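Local coordinates for protein chitin deacetylase (PDB 5ZNT) that removes the acetyl groups from N-acetylglucosamine residues of chitin with the aid of a zinc ion, yielding chitosan and acetate, at residues P2-P6 with P202-H206; A5-D9 with M186-M190; K63-P67 with I288-L292. All blocks are in the same frame, centred on the assembly; numbering follows the deposited sequence.

Contact 1 of 3, residues P2-P6 with P202-H206; sequences PNRAP and PTRSH
Ala5 N donates to Thr203 O over 2.9 Å, almost straight at 165° and in the carbonyl plane, the one conventional hydrogen bond between 2-6 and 202-206. The same oxygen receives a softer approach from Arg4 CA at 3.6 Å, in a CA-H...O contact. The exchange is repeated the other way round, with Arg204 CA directed at Asn3 O. That oxygen lies 3.4 Å from Arg204 CG, which stands anti to the carbonyl carbon (chi1 -58°), a torsion that carries the chain past the oxygen. Asn3 is the centre of an inverse gamma turn, closed by Arg4 N on Pro2 O, and with this turn the N-terminal tail of this construct, which holds the deacetylase domain, meets the loop between strands 184-185 and 209-214. Side chains extend the join. The Arg4 guanidinium is laid with one face over Thr203 CB, and its NH2 is 3.6 Å from Thr203 CG2. Ala5 turns its methyl into the contact, where CB comes within 3.3 Å of Ser205 OG, a hydroxyl whose hydrogen bond is with Tyr187 O. Asn155 OD1, on helix 154-163, takes hydrogen bonds from Thr203 N, Arg204 N and His206 NE2, fixing the loop.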
ATOM      1  N   PRO A   2     -26.454  16.337  -4.909  1.00 72.47           N
ATOM      2  CA  PRO A   2     -26.741  14.930  -4.686  1.00 71.14           C
ATOM      3  C   PRO A   2     -26.386  14.638  -3.284  1.00 71.36           C
ATOM      4  O   PRO A   2     -26.432  15.535  -2.462  1.00 66.23           O
ATOM      5  CB  PRO A   2     -25.726  14.227  -5.578  1.00 66.71           C
ATOM      6  CG  PRO A   2     -24.554  15.063  -5.441  1.00 66.55           C
ATOM      7  CD  PRO A   2     -25.064  16.503  -5.332  1.00 76.02           C
ATOM      8  N   ASN A   3     -26.048  13.391  -3.021  1.00 70.83           N
ATOM      9  CA  ASN A   3     -25.652  13.010  -1.708  1.00 72.64           C
ATOM     10  C   ASN A   3     -24.204  13.050  -1.370  1.00 58.08           C
ATOM     11  O   ASN A   3     -23.580  12.075  -1.030  1.00 50.37           O
ATOM     12  CB  ASN A   3     -26.382  11.802  -1.234  1.00 69.51           C
ATOM     13  CG  ASN A   3     -27.656  12.214  -0.584  1.00 80.07           C
ATOM     14  OD1 ASN A   3     -28.252  13.199  -1.006  1.00 76.05           O
ATOM     15  ND2 ASN A   3     -28.057  11.519   0.453  1.00 76.21           N
ATOM     16  N   ARG A   4     -23.764  14.275  -1.465  1.00 55.45           N
ATOM     17  CA  ARG A   4     -22.483  14.700  -1.172  1.00 50.32           C
ATOM     18  C   ARG A   4     -22.271  14.399   0.277  1.00 52.26           C
ATOM     19  O   ARG A   4     -23.065  14.736   1.066  1.00 50.71           O
ATOM     20  CB  ARG A   4     -22.532  16.151  -1.349  1.00 50.33           C
ATOM     21  CG  ARG A   4     -21.289  16.770  -1.812  1.00 53.31           C
ATOM     22  CD  ARG A   4     -21.574  17.723  -2.919  1.00 58.45           C
ATOM     23  NE  ARG A   4     -20.331  17.955  -3.609  1.00 69.81           N
ATOM     24  CZ  ARG A   4     -20.138  17.808  -4.899  1.00 67.15           C
ATOM     25  NH1 ARG A   4     -21.142  17.477  -5.680  1.00 63.77           N
ATOM     26  NH2 ARG A   4     -18.949  18.051  -5.415  1.00 60.39           N
ATOM     27  N   ALA A   5     -21.192  13.743   0.603  1.00 37.86           N
ATOM     28  CA  ALA A   5     -20.881  13.437   1.985  1.00 41.97           C
ATOM     29  C   ALA A   5     -20.709  14.734   2.770  1.00 34.59           C
ATOM     30  O   ALA A   5     -20.154  15.708   2.249  1.00 32.55           O
ATOM     31  CB  ALA A   5     -19.612  12.585   2.078  1.00 38.50           C
ATOM     32  N   PRO A   6     -21.188  14.790   4.005  1.00 36.53           N
ATOM     33  CA  PRO A   6     -21.071  16.010   4.792  1.00 32.63           C
ATOM     34  C   PRO A   6     -19.681  16.140   5.381  1.00 38.65           C
ATOM     35  O   PRO A   6     -18.906  15.168   5.392  1.00 33.34           O
ATOM     36  CB  PRO A   6     -22.125  15.816   5.892  1.00 34.84           C
ATOM     37  CG  PRO A   6     -22.202  14.355   6.067  1.00 36.03           C
ATOM     38  CD  PRO A   6     -21.970  13.752   4.701  1.00 38.79           C
ATOM     39  N   PRO A 202     -13.707  11.031  -5.087  1.00 23.94           N
ATOM     40  CA  PRO A 202     -15.071  10.762  -4.628  1.00 30.15           C
ATOM     41  C   PRO A 202     -15.671  11.978  -3.937  1.00 35.54           C
ATOM     42  O   PRO A 202     -14.965  12.795  -3.343  1.00 31.39           O
ATOM     43  CB  PRO A 202     -14.897   9.599  -3.640  1.00 29.10           C
ATOM     44  CG  PRO A 202     -13.482   9.712  -3.179  1.00 24.67           C
ATOM     45  CD  PRO A 202     -12.723  10.178  -4.396  1.00 28.99           C
ATOM     46  N   THR A 203     -16.992  12.084  -4.022  1.00 33.37           N
ATOM     47  CA  THR A 203     -17.727  13.145  -3.355  1.00 37.23           C
ATOM     48  C   THR A 203     -18.814  12.640  -2.437  1.00 38.96           C
ATOM     49  O   THR A 203     -19.182  13.359  -1.502  1.00 41.81           O
ATOM     50  CB  THR A 203     -18.379  14.086  -4.377  1.00 35.04           C
ATOM     51  OG1 THR A 203     -19.232  13.317  -5.230  1.00 35.43           O
ATOM     52  CG2 THR A 203     -17.337  14.786  -5.195  1.00 31.57           C
ATOM     53  N   ARG A 204     -19.343  11.439  -2.668  1.00 30.99           N
ATOM     54  CA  ARG A 204     -20.396  10.899  -1.828  1.00 31.85           C
ATOM     55  C   ARG A 204     -19.794  10.094  -0.675  1.00 30.57           C
ATOM     56  O   ARG A 204     -18.575   9.916  -0.573  1.00 30.14           O
ATOM     57  CB  ARG A 204     -21.358  10.053  -2.663  1.00 37.17           C
ATOM     58  CG  ARG A 204     -21.998  10.815  -3.819  1.00 36.48           C
ATOM     59  CD  ARG A 204     -23.170  10.050  -4.431  1.00 49.81           C
ATOM     60  NE  ARG A 204     -22.735   8.797  -5.040  1.00 50.19           N
ATOM     61  CZ  ARG A 204     -22.303   8.685  -6.296  1.00 56.28           C
ATOM     62  NH1 ARG A 204     -22.250   9.758  -7.082  1.00 49.15           N
ATOM     63  NH2 ARG A 204     -21.915   7.499  -6.763  1.00 50.39           N
ATOM     64  N   SER A 205     -20.666   9.602   0.202  1.00 28.84           N
ATOM     65  CA  SER A 205     -20.256   8.778   1.329  1.00 33.75           C
ATOM     66  C   SER A 205     -19.987   7.355   0.860  1.00 38.36           C
ATOM     67  O   SER A 205     -20.802   6.763   0.144  1.00 31.92           O
ATOM     68  CB  SER A 205     -21.332   8.763   2.419  1.00 32.53           C
ATOM     69  OG  SER A 205     -21.502  10.059   2.953  1.00 45.11           O
ATOM     70  N   HIS A 206     -18.849   6.809   1.281  1.00 30.62           N
ATOM     71  CA  HIS A 206     -18.460   5.449   0.940  1.00 27.51           C
ATOM     72  C   HIS A 206     -17.856   4.813   2.179  1.00 28.89           C
ATOM     73  O   HIS A 206     -17.028   5.436   2.855  1.00 29.42           O
ATOM     74  CB  HIS A 206     -17.447   5.427  -0.212  1.00 27.03           C
ATOM     75  CG  HIS A 206     -17.925   6.079  -1.473  1.00 26.99           C
ATOM     76  ND1 HIS A 206     -18.774   5.454  -2.364  1.00 26.89           N
ATOM     77  CD2 HIS A 206     -17.630   7.282  -2.018  1.00 27.04           C
ATOM     78  CE1 HIS A 206     -18.994   6.251  -3.395  1.00 24.08           C
ATOM     79  NE2 HIS A 206     -18.307   7.365  -3.212  1.00 32.10           N
TER

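Contact 2 of 3, residues A5-D9 with M186-M190; sequences APPCD and MYFRM
Pro6 and Phe188 bring together two loops of the deacetylase part of this protein, a member of the carbohydrate esterase 4 family: the N-terminal tail of the construct, ahead of strand 38-45, and the connection that leads from strand 184-185 to strand 209-214. Neither loop has regular secondary structure here, so the example illustrates how a proline-rich tail can be fastened with few backbone bonds. The direct one is from Arg189 N to Pro6 O, 2.8 Å long and nearly straight, although the donor stands above the carbonyl plane, 37° out of it. A second link passes through a water molecule, which accepts from Cys8 N and donates to Arg189 O at 2.6 Å. Arg189 is thus tied through N to Pro6 and through O, by way of the water, to Cys8.

The apolar contact between side chains is that of Pro6 CG with Phe188 CD2, at 3.8 Å. Phe188 CG stands anti to the carbonyl carbon (chi1 -65°), which carries the ring in beside residues 6 to 9.

Polar backbone atoms also pack round this ring. Pro6 O sits at its edge, in plane, and Asp9 N lies over one face, offset toward the rim. Pro7 O approaches Phe188 CD2 obliquely, 3.3 Å away. In a similar meeting of carbon with a backbone oxygen, Ala5 CB lies 3.5 Å from Tyr187 O.

Within the tail itself, Cys8 is held by its disulfide to Cys20, and the Asp9 carboxylate turns back to Ser11 N. The last contact is again one of packing: Arg189 runs out extended and then bends at chi3 (71°), which brings one face of its guanidinium over Pro7 CG, offset toward the rim, with Pro7 CG 3.7 Å from Arg189 NH1.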
ATOM      1  N   ALA A   5     -21.192  13.743   0.603  1.00 37.86           N
ATOM      2  CA  ALA A   5     -20.881  13.437   1.985  1.00 41.97           C
ATOM      3  C   ALA A   5     -20.709  14.734   2.770  1.00 34.59           C
ATOM      4  O   ALA A   5     -20.154  15.708   2.249  1.00 32.55           O
ATOM      5  CB  ALA A   5     -19.612  12.585   2.078  1.00 38.50           C
ATOM      6  N   PRO A   6     -21.188  14.790   4.005  1.00 36.53           N
ATOM      7  CA  PRO A   6     -21.071  16.010   4.792  1.00 32.63           C
ATOM      8  C   PRO A   6     -19.681  16.140   5.381  1.00 38.65           C
ATOM      9  O   PRO A   6     -18.906  15.168   5.392  1.00 33.34           O
ATOM     10  CB  PRO A   6     -22.125  15.816   5.892  1.00 34.84           C
ATOM     11  CG  PRO A   6     -22.202  14.355   6.067  1.00 36.03           C
ATOM     12  CD  PRO A   6     -21.970  13.752   4.701  1.00 38.79           C
ATOM     13  N   PRO A   7     -19.331  17.320   5.896  1.00 35.46           N
ATOM     14  CA  PRO A   7     -18.058  17.454   6.604  1.00 32.85           C
ATOM     15  C   PRO A   7     -18.045  16.540   7.812  1.00 30.28           C
ATOM     16  O   PRO A   7     -19.089  16.188   8.360  1.00 33.79           O
ATOM     17  CB  PRO A   7     -18.029  18.932   7.026  1.00 37.00           C
ATOM     18  CG  PRO A   7     -19.061  19.603   6.182  1.00 38.21           C
ATOM     19  CD  PRO A   7     -20.102  18.577   5.901  1.00 32.48           C
ATOM     20  N   CYS A   8     -16.837  16.143   8.208  1.00 31.59           N
ATOM     21  CA  CYS A   8     -16.646  15.300   9.382  1.00 33.46           C
ATOM     22  C   CYS A   8     -17.518  15.765  10.543  1.00 37.76           C
ATOM     23  O   CYS A   8     -17.515  16.944  10.904  1.00 39.34           O
ATOM     24  CB  CYS A   8     -15.176  15.325   9.808  1.00 29.79           C
ATOM     25  SG  CYS A   8     -14.879  14.437  11.360  1.00 38.23           S
ATOM     26  N   ASP A   9     -18.277  14.833  11.108  1.00 40.80           N
ATOM     27  CA  ASP A   9     -19.063  15.048  12.323  1.00 42.92           C
ATOM     28  C   ASP A   9     -18.575  14.040  13.360  1.00 40.63           C
ATOM     29  O   ASP A   9     -18.985  12.877  13.342  1.00 38.41           O
ATOM     30  CB  ASP A   9     -20.556  14.885  12.050  1.00 46.12           C
ATOM     31  CG  ASP A   9     -21.413  15.138  13.284  1.00 57.73           C
ATOM     32  OD1 ASP A   9     -20.858  15.529  14.342  1.00 58.48           O
ATOM     33  OD2 ASP A   9     -22.644  14.926  13.195  1.00 55.57           O
ATOM     34  N   MET A 186     -14.131   7.294   4.202  1.00 28.04           N
ATOM     35  CA  MET A 186     -14.774   8.100   3.181  1.00 24.45           C
ATOM     36  C   MET A 186     -16.262   8.340   3.461  1.00 27.70           C
ATOM     37  O   MET A 186     -16.978   8.782   2.560  1.00 26.76           O
ATOM     38  CB  MET A 186     -14.598   7.452   1.801  1.00 29.16           C
ATOM     39  CG  MET A 186     -13.145   7.328   1.302  1.00 39.52           C
ATOM     40  SD  MET A 186     -12.335   8.918   0.973  1.00 53.75           S
ATOM     41  CE  MET A 186     -13.693   9.870   0.381  1.00 24.79           C
ATOM     42  N   TYR A 187     -16.739   8.058   4.679  1.00 23.64           N
ATOM     43  CA  TYR A 187     -18.134   8.366   5.000  1.00 28.67           C
ATOM     44  C   TYR A 187     -18.398   9.867   4.947  1.00 29.67           C
ATOM     45  O   TYR A 187     -19.523  10.297   4.664  1.00 32.32           O
ATOM     46  CB  TYR A 187     -18.493   7.864   6.393  1.00 30.29           C
ATOM     47  CG  TYR A 187     -18.588   6.372   6.593  1.00 38.47           C
ATOM     48  CD1 TYR A 187     -19.651   5.638   6.063  1.00 34.29           C
ATOM     49  CD2 TYR A 187     -17.643   5.700   7.372  1.00 42.79           C
ATOM     50  CE1 TYR A 187     -19.758   4.273   6.281  1.00 33.71           C
ATOM     51  CE2 TYR A 187     -17.740   4.333   7.592  1.00 43.47           C
ATOM     52  CZ  TYR A 187     -18.800   3.629   7.053  1.00 44.77           C
ATOM     53  OH  TYR A 187     -18.869   2.272   7.289  1.00 45.92           O
ATOM     54  N   PHE A 188     -17.381  10.667   5.236  1.00 28.61           N
ATOM     55  CA  PHE A 188     -17.460  12.115   5.305  1.00 28.95           C
ATOM     56  C   PHE A 188     -16.517  12.700   4.273  1.00 32.84           C
ATOM     57  O   PHE A 188     -15.617  12.015   3.767  1.00 28.06           O
ATOM     58  CB  PHE A 188     -17.118  12.612   6.716  1.00 29.51           C
ATOM     59  CG  PHE A 188     -18.113  12.172   7.747  1.00 32.63           C
ATOM     60  CD1 PHE A 188     -17.957  10.972   8.414  1.00 34.23           C
ATOM     61  CD2 PHE A 188     -19.244  12.937   8.007  1.00 37.33           C
ATOM     62  CE1 PHE A 188     -18.894  10.544   9.348  1.00 40.99           C
ATOM     63  CE2 PHE A 188     -20.187  12.516   8.944  1.00 45.53           C
ATOM     64  CZ  PHE A 188     -20.009  11.316   9.614  1.00 38.90           C
ATOM     65  N   ARG A 189     -16.759  13.973   3.949  1.00 26.79           N
ATOM     66  CA  ARG A 189     -15.962  14.687   2.963  1.00 29.86           C
ATOM     67  C   ARG A 189     -14.471  14.542   3.244  1.00 28.60           C
ATOM     68  O   ARG A 189     -14.036  14.586   4.397  1.00 27.90           O
ATOM     69  CB  ARG A 189     -16.346  16.171   2.974  1.00 26.95           C
ATOM     70  CG  ARG A 189     -15.834  16.956   1.806  1.00 25.16           C
ATOM     71  CD  ARG A 189     -16.504  18.336   1.781  1.00 35.09           C
ATOM     72  NE  ARG A 189     -16.018  19.190   2.859  1.00 35.19           N
ATOM     73  CZ  ARG A 189     -16.661  20.268   3.319  1.00 32.01           C
ATOM     74  NH1 ARG A 189     -17.835  20.620   2.818  1.00 27.38           N
ATOM     75  NH2 ARG A 189     -16.130  20.981   4.291  1.00 29.93           N
ATOM     76  N   MET A 190     -13.696  14.373   2.173  1.00 25.30           N
ATOM     77  CA  MET A 190     -12.247  14.329   2.290  1.00 28.07           C
ATOM     78  C   MET A 190     -11.749  15.573   3.015  1.00 31.65           C
ATOM     79  O   MET A 190     -12.227  16.682   2.733  1.00 25.37           O
ATOM     80  CB  MET A 190     -11.593  14.273   0.905  1.00 26.34           C
ATOM     81  CG  MET A 190     -11.851  12.995   0.135  1.00 31.71           C
ATOM     82  SD  MET A 190     -11.368  13.200  -1.584  1.00 33.11           S
ATOM     83  CE  MET A 190      -9.709  13.800  -1.410  1.00 26.29           C
TER
HETATM   84  O   HOH W   1     -14.574  16.045   6.508  1.00 33.63           O

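Contact 3 of 3, residues K63-P67 with I288-L292; sequences KRKNP and IDEIL
Arg64 faces helix 278-294 and meets it along nearly its whole length. At the root, CB packs against Leu292 CD1 at 3.7 Å. From CG to NE the chain is extended (chi2 -176°, chi3 157°), and this straight run takes CG and CD past Asp289 OD1, while CD also touches Ile288 CG2 at 4.0 Å, the two side chains crossing at about a right angle. At the tip the guanidinium grips the Asp289 carboxylate side-on: NE donates to OD1 over 2.7 Å and NH2 to OD2 over 3.0 Å. Both oxygens are met on their syn sides, and the two planes are only 10° apart, so the paired bonds hold each group against rotation. The remaining nitrogen, NH1, turns back to Ile59 O at the end of helix 53-59. A methionine here would probably leave the Asp289 carboxylate without its charged mate and Ile59 O without the NH1 donor. Farther along the loop, Leu292 CD2 rests 3.4 Å from Lys65 O, and Asn66 OD1 accepts from Phe300 N in strand 298-300. The loop is the return leg of a beta-alpha-beta crossover, from strand 38-45 through helix 53-59 to the parallel strand 75-78, and it packs here on helix 278-294 within the distorted beta/alpha barrel of the polysaccharide deacetylase family.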
ATOM      1  N   LYS A  63      16.126 -10.346  10.098  1.00 37.11           N
ATOM      2  CA  LYS A  63      16.942  -9.745  11.143  1.00 36.85           C
ATOM      3  C   LYS A  63      16.516  -8.332  11.524  1.00 42.23           C
ATOM      4  O   LYS A  63      17.037  -7.795  12.506  1.00 42.39           O
ATOM      5  CB  LYS A  63      18.412  -9.692  10.708  1.00 39.31           C
ATOM      6  CG  LYS A  63      18.928 -10.977  10.083  1.00 51.73           C
ATOM      7  CD  LYS A  63      20.074 -11.570  10.884  1.00 59.21           C
ATOM      8  CE  LYS A  63      20.811 -12.629  10.074  1.00 56.45           C
ATOM      9  NZ  LYS A  63      21.539 -12.016   8.932  1.00 57.84           N
ATOM     10  N   ARG A  64      15.635  -7.695  10.756  1.00 29.51           N
ATOM     11  CA  ARG A  64      15.160  -6.347  11.061  1.00 25.49           C
ATOM     12  C   ARG A  64      13.837  -6.500  11.800  1.00 26.75           C
ATOM     13  O   ARG A  64      12.879  -7.047  11.250  1.00 23.50           O
ATOM     14  CB  ARG A  64      15.009  -5.519   9.783  1.00 25.76           C
ATOM     15  CG  ARG A  64      16.321  -5.418   8.991  1.00 25.47           C
ATOM     16  CD  ARG A  64      16.269  -4.530   7.742  1.00 18.80           C
ATOM     17  NE  ARG A  64      17.628  -4.080   7.427  1.00 21.47           N
ATOM     18  CZ  ARG A  64      18.416  -4.619   6.504  1.00 23.45           C
ATOM     19  NH1 ARG A  64      17.968  -5.613   5.720  1.00 27.15           N
ATOM     20  NH2 ARG A  64      19.648  -4.136   6.355  1.00 23.22           N
ATOM     21  N   LYS A  65      13.800  -6.065  13.062  1.00 21.39           N
ATOM     22  CA  LYS A  65      12.664  -6.319  13.938  1.00 23.94           C
ATOM     23  C   LYS A  65      12.126  -5.012  14.490  1.00 19.80           C
ATOM     24  O   LYS A  65      12.899  -4.114  14.824  1.00 24.53           O
ATOM     25  CB  LYS A  65      13.045  -7.219  15.127  1.00 26.61           C
ATOM     26  CG  LYS A  65      13.876  -8.420  14.773  1.00 35.16           C
ATOM     27  CD  LYS A  65      13.014  -9.628  14.544  1.00 33.91           C
ATOM     28  CE  LYS A  65      13.870 -10.891  14.467  1.00 28.78           C
ATOM     29  NZ  LYS A  65      13.076 -11.956  13.858  1.00 28.93           N
ATOM     30  N   ASN A  66      10.803  -4.927  14.598  1.00 21.13           N
ATOM     31  CA  ASN A  66      10.128  -3.819  15.265  1.00 19.82           C
ATOM     32  C   ASN A  66      10.348  -3.911  16.778  1.00 26.47           C
ATOM     33  O   ASN A  66      10.840  -4.920  17.273  1.00 21.37           O
ATOM     34  CB  ASN A  66       8.641  -3.863  14.951  1.00 21.86           C
ATOM     35  CG  ASN A  66       8.330  -3.331  13.569  1.00 21.28           C
ATOM     36  OD1 ASN A  66       8.971  -2.390  13.100  1.00 19.90           O
ATOM     37  ND2 ASN A  66       7.338  -3.915  12.926  1.00 17.96           N
ATOM     38  N   PRO A  67       9.968  -2.876  17.540  1.00 27.83           N
ATOM     39  CA  PRO A  67      10.185  -2.929  19.003  1.00 26.87           C
ATOM     40  C   PRO A  67       9.434  -4.051  19.701  1.00 32.18           C
ATOM     41  O   PRO A  67       9.762  -4.354  20.856  1.00 29.08           O
ATOM     42  CB  PRO A  67       9.698  -1.554  19.483  1.00 25.59           C
ATOM     43  CG  PRO A  67       9.876  -0.655  18.291  1.00 21.97           C
ATOM     44  CD  PRO A  67       9.537  -1.538  17.104  1.00 21.09           C
ATOM     45  N   ILE A 288      17.008   2.468   7.603  1.00 20.63           N
ATOM     46  CA  ILE A 288      16.158   1.532   8.338  1.00 21.46           C
ATOM     47  C   ILE A 288      16.880   1.012   9.576  1.00 23.57           C
ATOM     48  O   ILE A 288      16.315   0.964  10.674  1.00 22.44           O
ATOM     49  CB  ILE A 288      15.736   0.351   7.443  1.00 21.73           C
ATOM     50  CG1 ILE A 288      14.726   0.788   6.393  1.00 26.59           C
ATOM     51  CG2 ILE A 288      15.131  -0.747   8.288  1.00 26.73           C
ATOM     52  CD1 ILE A 288      14.402  -0.353   5.403  1.00 28.53           C
ATOM     53  N   ASP A 289      18.113   0.563   9.403  1.00 22.78           N
ATOM     54  CA  ASP A 289      18.835  -0.028  10.522  1.00 24.45           C
ATOM     55  C   ASP A 289      19.130   1.020  11.592  1.00 27.26           C
ATOM     56  O   ASP A 289      19.025   0.746  12.793  1.00 25.08           O
ATOM     57  CB  ASP A 289      20.119  -0.668  10.020  1.00 24.02           C
ATOM     58  CG  ASP A 289      19.869  -1.914   9.200  1.00 27.18           C
ATOM     59  OD1 ASP A 289      18.806  -2.567   9.379  1.00 26.41           O
ATOM     60  OD2 ASP A 289      20.756  -2.259   8.400  1.00 24.76           O
ATOM     61  N   GLU A 290      19.445   2.240  11.173  1.00 22.71           N
ATOM     62  CA  GLU A 290      19.685   3.317  12.119  1.00 25.39           C
ATOM     63  C   GLU A 290      18.413   3.700  12.877  1.00 29.04           C
ATOM     64  O   GLU A 290      18.449   3.909  14.096  1.00 25.39           O
ATOM     65  CB  GLU A 290      20.269   4.519  11.382  1.00 27.07           C
ATOM     66  CG  GLU A 290      20.645   5.661  12.320  1.00 30.61           C
ATOM     67  CD  GLU A 290      21.293   6.791  11.589  1.00 34.43           C
ATOM     68  OE1 GLU A 290      20.648   7.348  10.676  1.00 29.58           O
ATOM     69  OE2 GLU A 290      22.453   7.116  11.917  1.00 36.45           O
ATOM     70  N   ILE A 291      17.276   3.785  12.176  1.00 24.66           N
ATOM     71  CA  ILE A 291      16.005   4.092  12.830  1.00 22.01           C
ATOM     72  C   ILE A 291      15.605   2.981  13.801  1.00 23.58           C
ATOM     73  O   ILE A 291      15.180   3.251  14.934  1.00 23.48           O
ATOM     74  CB  ILE A 291      14.904   4.322  11.775  1.00 21.74           C
ATOM     75  CG1 ILE A 291      15.120   5.644  11.016  1.00 21.30           C
ATOM     76  CG2 ILE A 291      13.540   4.262  12.425  1.00 26.34           C
ATOM     77  CD1 ILE A 291      14.823   6.904  11.819  1.00 22.54           C
ATOM     78  N   LEU A 292      15.707   1.718  13.372  1.00 22.26           N
ATOM     79  CA  LEU A 292      15.301   0.607  14.230  1.00 25.80           C
ATOM     80  C   LEU A 292      16.124   0.558  15.517  1.00 24.62           C
ATOM     81  O   LEU A 292      15.585   0.278  16.591  1.00 22.99           O
ATOM     82  CB  LEU A 292      15.424  -0.726  13.482  1.00 22.40           C
ATOM     83  CG  LEU A 292      14.368  -1.054  12.401  1.00 20.32           C
ATOM     84  CD1 LEU A 292      14.760  -2.330  11.681  1.00 20.20           C
ATOM     85  CD2 LEU A 292      13.004  -1.228  13.004  1.00 17.19           C
TER

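In the fold
Starting from the N terminus, residues 2-9 supply the first half of both contact 1 and contact 2, which share Ala5 and Pro6. Contact 2 closes on 186-190 and contact 1 on 202-206, so the loop of contact 2 nests within that of contact 1; their second halves also touch, through His206 N and Met186 O. Contact 3 begins inside both loops, at 63-67, but ends beyond them at 288-292, and therefore crosses both. Contacts 1 and 3 lie on opposite sides of the chain's centre, about 41 Å apart between centres. Contacts 1 and 2 fasten the tail to the connection before strand 209-214, whereas contact 3 joins an early crossover to helix 278-294.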